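Local coordinates for vanadium-dependent haloperoxidase (Zobellia galactanivorans, PDB 4CIT), which binds vanadate and, as an iodoperoxidase of the vanadium haloperoxidase family, probably uses hydrogen peroxide to oxidise iodide, at residues A[33-37]-A[107-113]; A[36-42]-A[301-307]; A[80-84]-A[308-312]; A[96-100]-A[155-159]. All coordinates share one frame; numbering follows the deposited sequence. Where two conformers were deposited one is given.

Interaction 1 of 4, residues A[33-37]-A[107-113]; sequences PINIT and NYELAAV
Ile36 lies against the first turn of helix 108-123, and its branches divide that surface between them. CD1 reaches CD1 of Leu110 at 3.6 Å, the two side chains crossing at about a right angle, while CG2, set anti to the backbone N by a chi1 of -63°, meets CG2 of Val113 at 3.9 Å, one turn further along the helix. To one side of these, the CB of Ile36 rests on the CB of Glu109, 3.7 Å away. Leu110 extends the apolar patch through its other methyl, CD2, which touches CD1 of Ile34. Polar groups flank this patch. Asn107 is the N-cap: its OD1 accepts from Leu110 N at 3.0 Å, the bond nearly straight at 167° although the donor stands above the carbonyl plane. Its ND2 lies 2.8 Å from Ile34 O and donates to a water that also accepts from Ile36 N and donates to Glu109 OE1, linking the two segments; a second water, held by Ile34 N, is bonded weakly to ND2. Trp141 of helix 128-144 touches Ile34, Ile36 and Leu110; Leu148 of helix 146-167 packs on Ile34, and Phe307, at the start of helix 307-335, also touches Ile36.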
loop_
_atom_site.group_PDB
_atom_site.type_symbol
_atom_site.label_atom_id
_atom_site.label_comp_id
_atom_site.label_asym_id
_atom_site.label_seq_id
_atom_site.Cartn_x
_atom_site.Cartn_y
_atom_site.Cartn_z
ATOM N N PRO A 33 34.677 -3.122 7.557
ATOM C CA PRO A 33 33.550 -2.328 7.041
ATOM C C PRO A 33 32.267 -3.136 7.143
ATOM O O PRO A 33 32.284 -4.389 7.184
ATOM C CB PRO A 33 33.903 -2.132 5.574
ATOM C CG PRO A 33 34.783 -3.299 5.201
ATOM C CD PRO A 33 35.532 -3.657 6.473
ATOM N N ILE A 34 31.142 -2.434 7.248
ATOM C CA ILE A 34 29.842 -3.121 7.305
ATOM C C ILE A 34 29.176 -2.828 5.990
ATOM O O ILE A 34 29.001 -1.640 5.627
ATOM C CB ILE A 34 28.985 -2.678 8.475
ATOM C CG1 ILE A 34 29.646 -3.076 9.793
ATOM C CG2 ILE A 34 27.543 -3.232 8.354
ATOM C CD1 ILE A 34 29.050 -2.486 11.042
ATOM N N ASN A 35 28.863 -3.888 5.236
ATOM C CA ASN A 35 28.266 -3.746 3.897
ATOM C C ASN A 35 26.771 -3.893 4.047
ATOM O O ASN A 35 26.285 -4.979 4.381
ATOM C CB ASN A 35 28.757 -4.809 2.870
ATOM C CG ASN A 35 28.172 -4.603 1.436
ATOM O OD1 ASN A 35 27.980 -3.466 0.940
ATOM N ND2 ASN A 35 27.811 -5.729 0.790
ATOM N N ILE A 36 26.059 -2.806 3.814
ATOM C CA ILE A 36 24.627 -2.787 3.935
ATOM C C ILE A 36 24.137 -2.870 2.501
ATOM O O ILE A 36 24.605 -2.174 1.632
ATOM C CB ILE A 36 24.157 -1.468 4.557
ATOM C CG1 ILE A 36 24.678 -1.310 5.951
ATOM C CG2 ILE A 36 22.613 -1.429 4.574
ATOM C CD1 ILE A 36 24.272 -2.389 6.914
ATOM N N THR A 37 23.181 -3.738 2.233
ATOM C CA THR A 37 22.667 -3.840 0.868
ATOM C C THR A 37 21.128 -3.602 0.863
ATOM O O THR A 37 20.473 -3.581 1.904
ATOM C CB THR A 37 22.892 -5.227 0.280
ATOM O OG1 THR A 37 22.263 -6.156 1.159
ATOM C CG2 THR A 37 24.436 -5.472 0.053
ATOM N N ASN A 107 27.995 4.944 9.059
ATOM C CA ASN A 107 27.655 4.232 7.811
ATOM C C ASN A 107 26.142 4.609 7.647
ATOM O O ASN A 107 25.289 4.188 8.459
ATOM C CB ASN A 107 27.816 2.741 7.981
ATOM C CG ASN A 107 27.301 1.947 6.776
ATOM O OD1 ASN A 107 26.296 2.305 6.109
ATOM N ND2 ASN A 107 28.050 0.877 6.438
ATOM N N TYR A 108 25.873 5.494 6.686
ATOM C CA TYR A 108 24.526 6.063 6.580
ATOM C C TYR A 108 23.491 5.022 6.156
ATOM O O TYR A 108 22.317 5.134 6.544
ATOM C CB TYR A 108 24.511 7.304 5.643
ATOM C CG TYR A 108 25.548 8.338 6.072
ATOM C CD1 TYR A 108 25.493 8.922 7.300
ATOM C CD2 TYR A 108 26.597 8.638 5.266
ATOM C CE1 TYR A 108 26.434 9.850 7.675
ATOM C CE2 TYR A 108 27.548 9.521 5.642
ATOM C CZ TYR A 108 27.437 10.143 6.848
ATOM O OH TYR A 108 28.448 11.011 7.247
ATOM N N GLU A 109 23.861 4.077 5.332
ATOM C CA GLU A 109 22.908 2.991 4.991
ATOM C C GLU A 109 22.523 2.178 6.212
ATOM O O GLU A 109 21.368 1.743 6.407
ATOM C CB GLU A 109 23.497 2.080 3.918
ATOM C CG GLU A 109 23.693 2.873 2.669
ATOM C CD GLU A 109 24.400 2.084 1.570
ATOM O OE1 GLU A 109 24.783 0.898 1.777
ATOM O OE2 GLU A 109 24.614 2.664 0.493
ATOM N N LEU A 110 23.523 1.901 7.058
ATOM C CA LEU A 110 23.274 1.219 8.324
ATOM C C LEU A 110 22.268 2.068 9.160
ATOM O O LEU A 110 21.302 1.578 9.681
ATOM C CB LEU A 110 24.620 0.992 9.037
ATOM C CG LEU A 110 24.587 0.290 10.388
ATOM C CD1 LEU A 110 23.995 -1.076 10.222
ATOM C CD2 LEU A 110 25.979 0.202 10.987
ATOM N N ALA A 111 22.522 3.350 9.307
ATOM C CA ALA A 111 21.614 4.226 10.047
ATOM C C ALA A 111 20.221 4.204 9.489
ATOM O O ALA A 111 19.260 4.109 10.247
ATOM C CB ALA A 111 22.106 5.639 10.117
ATOM N N ALA A 112 20.128 4.170 8.154
ATOM C CA ALA A 112 18.810 4.148 7.453
ATOM C C ALA A 112 18.061 2.863 7.799
ATOM O O ALA A 112 16.844 2.940 8.031
ATOM C CB ALA A 112 19.005 4.297 5.967
ATOM N N VAL A 113 18.725 1.697 7.773
ATOM C CA VAL A 113 18.089 0.415 8.158
ATOM C C VAL A 113 17.644 0.431 9.622
ATOM O O VAL A 113 16.554 -0.010 9.952
ATOM C CB VAL A 113 18.902 -0.850 7.816
ATOM C CG1 VAL A 113 18.099 -2.062 8.240
ATOM C CG2 VAL A 113 19.191 -0.811 6.297
HETATM O O HOH W 1 31.107 0.341 6.511
HETATM O O HOH W 2 27.376 -0.170 3.450
#

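Interaction 2 of 4, residues A[36-42]-A[301-307]; sequences ITPEELD and RKTNSDF
Arg301 meets two acidic residues of one helix in two different ways, while Pro38 covers one face of its guanidinium. NH1 donates to Asp42 OD2 at 2.8 Å, a salt bridge met on the syn side of the carboxylate, but the bond is bent (N-H...O 137°) and the two planar groups are turned 44° apart. Glu39 OE2 stays 3.6 Å from NE and well out of the guanidinium plane, so this longer pair rests on charge alone, with no N-H directed at the oxygen. Pro38 CB sits over the group 3.3 Å from NH2, offset toward the rim. Bends at chi2 and chi3 fold the arginine back, and its NH2 also makes a weak bond to Ser305 O. The grip is extended by Tyr314 OH, which is hydrogen-bonded to Asp42 OD1, and by Thr310 OG1, which is bonded to NH2; together they would be expected to help fix the orientation of the ion pair.

Beyond the proline, Phe307 presents its edge to the backbone of Thr37, with CD2 3.8 Å from Thr37 O, while Ile36 CG2 approaches its CE2 obliquely at 3.7 Å. The contact thus places the first turn of helix 38-55 against the junction where helix 288-302 ends in a Schellman motif at Asn304 and helix 307-335 begins after the N-cap Asp306, whose OD1 is bonded to Lys309 N. Helix 108-123 flanks the Ile36 and Phe307 end.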
loop_
_atom_site.group_PDB
_atom_site.type_symbol
_atom_site.label_atom_id
_atom_site.label_comp_id
_atom_site.label_asym_id
_atom_site.label_seq_id
_atom_site.Cartn_x
_atom_site.Cartn_y
_atom_site.Cartn_z
ATOM N N ILE A 36 26.059 -2.806 3.814
ATOM C CA ILE A 36 24.627 -2.787 3.935
ATOM C C ILE A 36 24.137 -2.870 2.501
ATOM O O ILE A 36 24.605 -2.174 1.632
ATOM C CB ILE A 36 24.157 -1.468 4.557
ATOM C CG1 ILE A 36 24.678 -1.310 5.951
ATOM C CG2 ILE A 36 22.613 -1.429 4.574
ATOM C CD1 ILE A 36 24.272 -2.389 6.914
ATOM N N THR A 37 23.181 -3.738 2.233
ATOM C CA THR A 37 22.667 -3.840 0.868
ATOM C C THR A 37 21.128 -3.602 0.863
ATOM O O THR A 37 20.473 -3.581 1.904
ATOM C CB THR A 37 22.892 -5.227 0.280
ATOM O OG1 THR A 37 22.263 -6.156 1.159
ATOM C CG2 THR A 37 24.436 -5.472 0.053
ATOM N N PRO A 38 20.572 -3.414 -0.334
ATOM C CA PRO A 38 19.115 -3.183 -0.378
ATOM C C PRO A 38 18.362 -4.366 0.157
ATOM O O PRO A 38 17.235 -4.213 0.705
ATOM C CB PRO A 38 18.813 -3.038 -1.880
ATOM C CG PRO A 38 20.143 -2.936 -2.587
ATOM C CD PRO A 38 21.251 -3.212 -1.634
ATOM N N GLU A 39 18.975 -5.545 0.101
ATOM C CA GLU A 39 18.256 -6.724 0.656
ATOM C C GLU A 39 17.995 -6.653 2.187
ATOM O O GLU A 39 17.081 -7.313 2.668
ATOM C CB GLU A 39 18.908 -8.013 0.202
ATOM C CG GLU A 39 18.813 -8.212 -1.349
ATOM C CD GLU A 39 19.884 -7.567 -2.253
ATOM O OE1 GLU A 39 20.752 -6.689 -1.887
ATOM O OE2 GLU A 39 19.872 -7.971 -3.428
ATOM N N GLU A 40 18.773 -5.843 2.941
ATOM C CA GLU A 40 18.520 -5.691 4.313
ATOM C C GLU A 40 17.295 -4.784 4.559
ATOM O O GLU A 40 16.539 -4.970 5.516
ATOM C CB GLU A 40 19.783 -5.184 5.043
ATOM C CG GLU A 40 20.701 -6.402 5.174
ATOM C CD GLU A 40 22.146 -6.106 5.306
ATOM O OE1 GLU A 40 22.535 -4.945 5.039
ATOM O OE2 GLU A 40 22.896 -7.054 5.651
ATOM N N LEU A 41 17.101 -3.793 3.688
ATOM C CA LEU A 41 15.868 -3.032 3.734
ATOM C C LEU A 41 14.691 -3.974 3.426
ATOM O O LEU A 41 13.629 -3.956 4.122
ATOM C CB LEU A 41 15.982 -1.909 2.744
ATOM C CG LEU A 41 14.775 -0.993 2.531
ATOM C CD1 LEU A 41 14.356 -0.314 3.791
ATOM C CD2 LEU A 41 15.087 0.047 1.435
ATOM N N ASP A 42 14.867 -4.796 2.380
ATOM C CA ASP A 42 13.828 -5.743 2.046
ATOM C C ASP A 42 13.474 -6.683 3.217
ATOM O O ASP A 42 12.306 -7.070 3.360
ATOM C CB ASP A 42 14.209 -6.616 0.809
ATOM C CG ASP A 42 14.261 -5.830 -0.504
ATOM O OD1 ASP A 42 13.594 -4.733 -0.580
ATOM O OD2 ASP A 42 14.917 -6.347 -1.470
ATOM N N ARG A 301 15.027 -5.242 -7.528
ATOM C CA ARG A 301 16.010 -6.320 -7.557
ATOM C C ARG A 301 16.369 -6.659 -9.010
ATOM O O ARG A 301 17.583 -6.815 -9.361
ATOM C CB ARG A 301 15.520 -7.540 -6.794
ATOM C CG ARG A 301 15.327 -7.303 -5.306
ATOM C CD ARG A 301 16.640 -7.109 -4.493
ATOM N NE ARG A 301 17.273 -5.840 -4.814
ATOM C CZ ARG A 301 16.768 -4.657 -4.402
ATOM N NH1 ARG A 301 15.648 -4.572 -3.545
ATOM N NH2 ARG A 301 17.375 -3.583 -4.816
ATOM N N LYS A 302 15.361 -6.691 -9.898
ATOM C CA LYS A 302 15.534 -7.056 -11.351
ATOM C C LYS A 302 16.450 -6.056 -12.102
ATOM O O LYS A 302 17.159 -6.449 -13.004
ATOM C CB LYS A 302 14.175 -7.157 -12.073
ATOM C CG LYS A 302 14.224 -7.673 -13.506
ATOM C CD LYS A 302 12.814 -7.913 -14.115
ATOM C CE LYS A 302 12.894 -8.289 -15.602
ATOM N NZ LYS A 302 12.616 -7.139 -16.559
ATOM N N THR A 303 16.499 -4.825 -11.628
ATOM C CA THR A 303 17.300 -3.743 -12.158
ATOM C C THR A 303 18.642 -3.564 -11.438
ATOM O O THR A 303 19.369 -2.629 -11.748
ATOM C CB THR A 303 16.504 -2.448 -12.191
ATOM O OG1 THR A 303 16.000 -2.104 -10.873
ATOM C CG2 THR A 303 15.399 -2.488 -13.195
ATOM N N ASN A 304 18.907 -4.417 -10.462
ATOM C CA ASN A 304 20.108 -4.306 -9.598
ATOM C C ASN A 304 20.228 -2.953 -9.020
ATOM O O ASN A 304 21.325 -2.383 -8.976
ATOM C CB ASN A 304 21.371 -4.625 -10.427
ATOM C CG ASN A 304 21.339 -6.035 -10.952
ATOM O OD1 ASN A 304 21.493 -6.282 -12.165
ATOM N ND2 ASN A 304 21.065 -6.975 -10.064
ATOM N N SER A 305 19.111 -2.362 -8.582
ATOM C CA SER A 305 19.135 -0.995 -8.072
ATOM C C SER A 305 19.886 -0.971 -6.741
ATOM O O SER A 305 19.725 -1.894 -5.896
ATOM C CB SER A 305 17.696 -0.553 -7.789
ATOM O OG SER A 305 16.975 -0.461 -9.029
ATOM N N ASP A 306 20.729 0.058 -6.603
ATOM C CA ASP A 306 21.529 0.179 -5.401
ATOM C C ASP A 306 20.651 0.616 -4.160
ATOM O O ASP A 306 19.438 0.785 -4.265
ATOM C CB ASP A 306 22.782 1.038 -5.628
ATOM C CG ASP A 306 22.493 2.495 -5.820
ATOM O OD1 ASP A 306 21.369 2.970 -5.559
ATOM O OD2 ASP A 306 23.438 3.240 -6.271
ATOM N N PHE A 307 21.252 0.726 -2.998
ATOM C CA PHE A 307 20.503 1.027 -1.787
ATOM C C PHE A 307 19.674 2.281 -1.949
ATOM O O PHE A 307 18.475 2.327 -1.579
ATOM C CB PHE A 307 21.457 1.183 -0.611
ATOM C CG PHE A 307 20.735 1.293 0.705
ATOM C CD1 PHE A 307 20.343 2.558 1.236
ATOM C CD2 PHE A 307 20.446 0.157 1.466
ATOM C CE1 PHE A 307 19.732 2.660 2.456
ATOM C CE2 PHE A 307 19.854 0.267 2.713
ATOM C CZ PHE A 307 19.406 1.492 3.170
#

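Interaction 3 of 4, residues A[80-84]-A[308-312]; sequences TNDNY and AKTLF. With NA (sodium ion), chain G.
Tyr84 packs on Ala308, Lys309 and Phe312 in a mainly apolar contact, which sets the turn after helix 59-80 against the first turns of helix 307-335. The tyrosine carries most of it. Its CE2 is 3.6 Å from Ala308 CB, its CE1 is 3.8 Å from Phe312 CB, and Ala308 O lies over one face of the ring. The aromatic pair is oblique, with centroids 5.5 Å apart and planes at 50°. A chi1 of -68° sets CG of Tyr84 anti to the carbonyl carbon, and the ring reaches the helix with its OH 3.5 Å from Lys309 CA. Asn81 adds a smaller contact, its ND2 touching Ala308 CB. The other end of that amide shapes the turn: OD1 accepts from Asn83 N at 2.8 Å, in the carbonyl plane, with an N-H...O angle of 160°. Val382 of helix 367-383 touches both Lys309 and Phe312.

The same residues that face the helix also hold a cation through their backbones. Asn81 O at 2.4 Å and Tyr84 O at 2.3 Å bind the sodium ion, and one of its waters is held by Asp82 OD1. The Asx turn at Asn81 and the overlapping type I beta turn from Asn81 to Tyr84 place these two carbonyls of a sodium site that Ala78 O and three waters complete.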
loop_
_atom_site.group_PDB
_atom_site.type_symbol
_atom_site.label_atom_id
_atom_site.label_comp_id
_atom_site.label_asym_id
_atom_site.label_seq_id
_atom_site.Cartn_x
_atom_site.Cartn_y
_atom_site.Cartn_z
ATOM N N THR A 80 22.760 12.783 2.882
ATOM C CA THR A 80 24.099 12.338 2.701
ATOM C C THR A 80 24.440 11.952 1.283
ATOM O O THR A 80 25.507 11.492 1.053
ATOM C CB THR A 80 24.407 11.148 3.608
ATOM O OG1 THR A 80 23.541 10.014 3.387
ATOM C CG2 THR A 80 24.304 11.585 5.062
ATOM N N ASN A 81 23.512 12.114 0.358
ATOM C CA ASN A 81 23.739 11.725 -1.068
ATOM C C ASN A 81 23.247 12.890 -1.892
ATOM O O ASN A 81 22.083 13.312 -1.804
ATOM C CB ASN A 81 22.973 10.455 -1.360
ATOM C CG ASN A 81 23.205 9.919 -2.769
ATOM O OD1 ASN A 81 23.305 10.666 -3.696
ATOM N ND2 ASN A 81 23.163 8.626 -2.901
ATOM N N ASP A 82 24.188 13.537 -2.598
ATOM C CA ASP A 82 23.852 14.693 -3.393
ATOM C C ASP A 82 23.012 14.389 -4.630
ATOM O O ASP A 82 22.647 15.352 -5.309
ATOM C CB ASP A 82 25.163 15.374 -3.942
ATOM C CG ASP A 82 25.980 15.950 -2.862
ATOM O OD1 ASP A 82 25.401 16.285 -1.801
ATOM O OD2 ASP A 82 27.184 16.089 -3.096
ATOM N N ASN A 83 22.685 13.135 -4.926
ATOM C CA ASN A 83 21.764 12.877 -5.995
ATOM C C ASN A 83 20.244 12.890 -5.600
ATOM O O ASN A 83 19.398 12.744 -6.482
ATOM C CB ASN A 83 22.057 11.529 -6.630
ATOM C CG ASN A 83 23.512 11.403 -7.130
ATOM O OD1 ASN A 83 24.323 10.669 -6.584
ATOM N ND2 ASN A 83 23.827 12.139 -8.073
ATOM N N TYR A 84 19.906 12.956 -4.301
ATOM C CA TYR A 84 18.531 12.804 -3.816
ATOM C C TYR A 84 18.195 13.939 -2.933
ATOM O O TYR A 84 18.983 14.254 -2.048
ATOM C CB TYR A 84 18.367 11.476 -3.052
ATOM C CG TYR A 84 18.488 10.327 -3.935
ATOM C CD1 TYR A 84 17.409 9.932 -4.748
ATOM C CD2 TYR A 84 19.687 9.646 -4.058
ATOM C CE1 TYR A 84 17.573 8.908 -5.702
ATOM C CE2 TYR A 84 19.848 8.574 -4.958
ATOM C CZ TYR A 84 18.764 8.181 -5.730
ATOM O OH TYR A 84 18.982 7.146 -6.610
ATOM N N ALA A 308 20.305 3.380 -2.376
ATOM C CA ALA A 308 19.623 4.655 -2.527
ATOM C C ALA A 308 18.516 4.658 -3.563
ATOM O O ALA A 308 17.452 5.212 -3.277
ATOM C CB ALA A 308 20.585 5.808 -2.783
ATOM N N LYS A 309 18.733 4.029 -4.712
ATOM C CA LYS A 309 17.725 3.967 -5.772
ATOM C C LYS A 309 16.544 3.089 -5.302
ATOM O O LYS A 309 15.401 3.433 -5.505
ATOM C CB LYS A 309 18.315 3.407 -7.030
ATOM C CG LYS A 309 17.365 3.139 -8.180
ATOM C CD LYS A 309 16.684 4.351 -8.649
ATOM C CE LYS A 309 15.914 4.027 -9.964
ATOM N NZ LYS A 309 16.786 3.662 -11.132
ATOM N N THR A 310 16.874 2.025 -4.651
ATOM C CA THR A 310 15.810 1.137 -4.055
ATOM C C THR A 310 14.935 1.930 -3.095
ATOM O O THR A 310 13.703 1.860 -3.140
ATOM C CB THR A 310 16.413 -0.080 -3.358
ATOM O OG1 THR A 310 17.092 -0.845 -4.315
ATOM C CG2 THR A 310 15.325 -0.985 -2.697
ATOM N N LEU A 311 15.550 2.641 -2.137
ATOM C CA LEU A 311 14.798 3.469 -1.193
ATOM C C LEU A 311 14.005 4.554 -1.752
ATOM O O LEU A 311 12.880 4.777 -1.379
ATOM C CB LEU A 311 15.756 3.961 -0.132
ATOM C CG LEU A 311 15.254 4.438 1.158
ATOM C CD1 LEU A 311 14.140 3.558 1.763
ATOM C CD2 LEU A 311 16.486 4.561 2.073
ATOM N N PHE A 312 14.555 5.259 -2.742
ATOM C CA PHE A 312 13.834 6.186 -3.536
ATOM C C PHE A 312 12.562 5.579 -4.108
ATOM O O PHE A 312 11.487 6.159 -3.958
ATOM C CB PHE A 312 14.768 6.637 -4.629
ATOM C CG PHE A 312 14.143 7.355 -5.765
ATOM C CD1 PHE A 312 13.811 8.659 -5.685
ATOM C CD2 PHE A 312 14.031 6.720 -6.990
ATOM C CE1 PHE A 312 13.264 9.327 -6.793
ATOM C CE2 PHE A 312 13.568 7.387 -8.098
ATOM C CZ PHE A 312 13.132 8.668 -8.003
HETATM NA NA NA G . 20.826 15.117 -0.930
HETATM O O HOH W 3 22.851 16.091 -0.294
HETATM O O HOH W 4 20.980 16.632 -2.770
HETATM O O HOH W 5 19.238 17.222 0.247
#

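Interaction 4 of 4, residues A[96-100]-A[155-159]; sequences AIPEP and YGLQV
With chi1 at -179°, Tyr155 holds its ring anti to the backbone N, and the ring reaches out from helix 146-167 to Pro98 and Pro100; Ile97, at a chi1 of 57°, sends CD1 to within 3.6 Å of the tyrosine OH. That hydroxyl donates to Pro98 O at 2.7 Å, in the carbonyl plane, and the acceptor lies at the ring edge. Pro100 covers one face: its CB stands 3.9 Å from the ring centroid and 9° off the normal, a CH-pi contact centred over the ring. Val159 CG2 lies over the opposite face, offset toward the rim, so the ring is clasped between a proline of the loop and a valine of its own helix. Val159 CG1 also meets Ile97 CG2 at 3.7 Å. On the outer side Gln158, extended beyond CG, slides past Pro98, with NE2 3.5 Å from its CB, and a water bridges Gln158 OE1 to Glu99 O. Ile76 of helix 59-80 touches both Tyr155 and Val159, and Ala111 of helix 108-123 also packs on Tyr155. The arrangement is a proline-rich extended segment running antiparallel alongside helix 146-167, fastened by a tyrosine-to-carbonyl hydrogen bond and a proline-aromatic CH-pi contact.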
loop_
_atom_site.group_PDB
_atom_site.type_symbol
_atom_site.label_atom_id
_atom_site.label_comp_id
_atom_site.label_asym_id
_atom_site.label_seq_id
_atom_site.Cartn_x
_atom_site.Cartn_y
_atom_site.Cartn_z
ATOM N N ALA A 96 13.209 19.394 8.549
ATOM C CA ALA A 96 14.531 18.743 8.360
ATOM C C ALA A 96 14.950 17.805 9.492
ATOM O O ALA A 96 14.865 18.130 10.713
ATOM C CB ALA A 96 15.588 19.777 8.029
ATOM N N ILE A 97 15.470 16.634 9.114
ATOM C CA ILE A 97 16.057 15.707 10.110
ATOM C C ILE A 97 17.375 16.259 10.654
ATOM O O ILE A 97 18.031 17.072 10.003
ATOM C CB ILE A 97 16.302 14.283 9.607
ATOM C CG1 ILE A 97 17.196 14.222 8.375
ATOM C CG2 ILE A 97 14.942 13.530 9.303
ATOM C CD1 ILE A 97 17.843 12.868 8.166
ATOM N N PRO A 98 17.768 15.762 11.823
ATOM C CA PRO A 98 19.065 16.117 12.323
ATOM C C PRO A 98 20.128 15.655 11.362
ATOM O O PRO A 98 20.003 14.568 10.827
ATOM C CB PRO A 98 19.184 15.297 13.641
ATOM C CG PRO A 98 17.825 14.873 13.978
ATOM C CD PRO A 98 16.968 14.982 12.778
ATOM N N GLU A 99 21.195 16.446 11.201
ATOM C CA GLU A 99 22.382 16.045 10.429
ATOM C C GLU A 99 23.289 15.119 11.253
ATOM O O GLU A 99 23.284 15.217 12.433
ATOM C CB GLU A 99 23.163 17.312 10.050
ATOM C CG GLU A 99 22.435 18.181 9.008
ATOM C CD GLU A 99 22.480 17.638 7.562
ATOM O OE1 GLU A 99 23.071 16.576 7.216
ATOM O OE2 GLU A 99 21.864 18.285 6.715
ATOM N N PRO A 100 24.110 14.288 10.614
ATOM C CA PRO A 100 24.984 13.438 11.354
ATOM C C PRO A 100 26.164 14.262 11.909
ATOM O O PRO A 100 26.538 15.315 11.344
ATOM C CB PRO A 100 25.461 12.459 10.325
ATOM C CG PRO A 100 25.336 13.108 8.990
ATOM C CD PRO A 100 24.136 14.001 9.149
ATOM N N TYR A 155 22.663 7.482 15.281
ATOM C CA TYR A 155 22.153 8.468 14.319
ATOM C C TYR A 155 20.802 7.970 13.784
ATOM O O TYR A 155 19.868 8.776 13.672
ATOM C CB TYR A 155 23.122 8.740 13.213
ATOM C CG TYR A 155 22.661 9.771 12.217
ATOM C CD1 TYR A 155 22.191 10.976 12.629
ATOM C CD2 TYR A 155 22.618 9.481 10.899
ATOM C CE1 TYR A 155 21.699 11.877 11.734
ATOM C CE2 TYR A 155 22.108 10.386 9.972
ATOM C CZ TYR A 155 21.615 11.530 10.412
ATOM O OH TYR A 155 21.109 12.484 9.569
ATOM N N GLY A 156 20.744 6.716 13.378
ATOM C CA GLY A 156 19.462 6.117 12.935
ATOM C C GLY A 156 18.304 6.291 13.925
ATOM O O GLY A 156 17.187 6.647 13.554
ATOM N N LEU A 157 18.584 6.108 15.212
ATOM C CA LEU A 157 17.620 6.279 16.237
ATOM C C LEU A 157 17.258 7.752 16.489
ATOM O O LEU A 157 16.081 8.062 16.772
ATOM C CB LEU A 157 18.039 5.560 17.511
ATOM C CG LEU A 157 18.172 3.999 17.469
ATOM C CD1 LEU A 157 18.603 3.489 18.841
ATOM C CD2 LEU A 157 16.897 3.313 17.045
ATOM N N GLN A 158 18.204 8.659 16.343
ATOM C CA GLN A 158 17.892 10.069 16.435
ATOM C C GLN A 158 16.956 10.496 15.338
ATOM O O GLN A 158 16.007 11.245 15.574
ATOM C CB GLN A 158 19.184 10.924 16.425
ATOM C CG GLN A 158 18.976 12.341 16.634
ATOM C CD GLN A 158 20.281 13.131 16.414
ATOM O OE1 GLN A 158 21.244 12.642 15.825
ATOM N NE2 GLN A 158 20.271 14.356 16.851
ATOM N N VAL A 159 17.231 10.052 14.138
ATOM C CA VAL A 159 16.321 10.359 12.993
ATOM C C VAL A 159 14.926 9.720 13.246
ATOM O O VAL A 159 13.919 10.345 12.969
ATOM C CB VAL A 159 16.937 9.963 11.669
ATOM C CG1 VAL A 159 15.899 10.142 10.542
ATOM C CG2 VAL A 159 18.224 10.788 11.407
HETATM O O HOH W 6 23.560 13.640 14.896
#

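Overall arrangement
Interactions 1 and 2 share Ile36 and Thr37, and their centres are 12 Å apart; Phe307 joins them, its CD1 3.7 Å from Glu109 CG. Interaction 2 continues into interaction 3, the centres again 12 Å apart, where Leu41 CD2 packs on Leu311 CD1 at 3.7 Å. Tyr108 of interaction 1 reaches interactions 3 and 4, its CG 3.6 Å from Thr80 CG2 and its CE1 3.7 Å from Pro100 CG. Interactions 2 and 4 do not touch, their nearest atoms being about 11 Å apart. The sodium ion belongs to interaction 3. None of the vanadate-binding residues lies in these segments, although helix 307-335, which supplies one side of interaction 3, also carries Lys332 of that pocket.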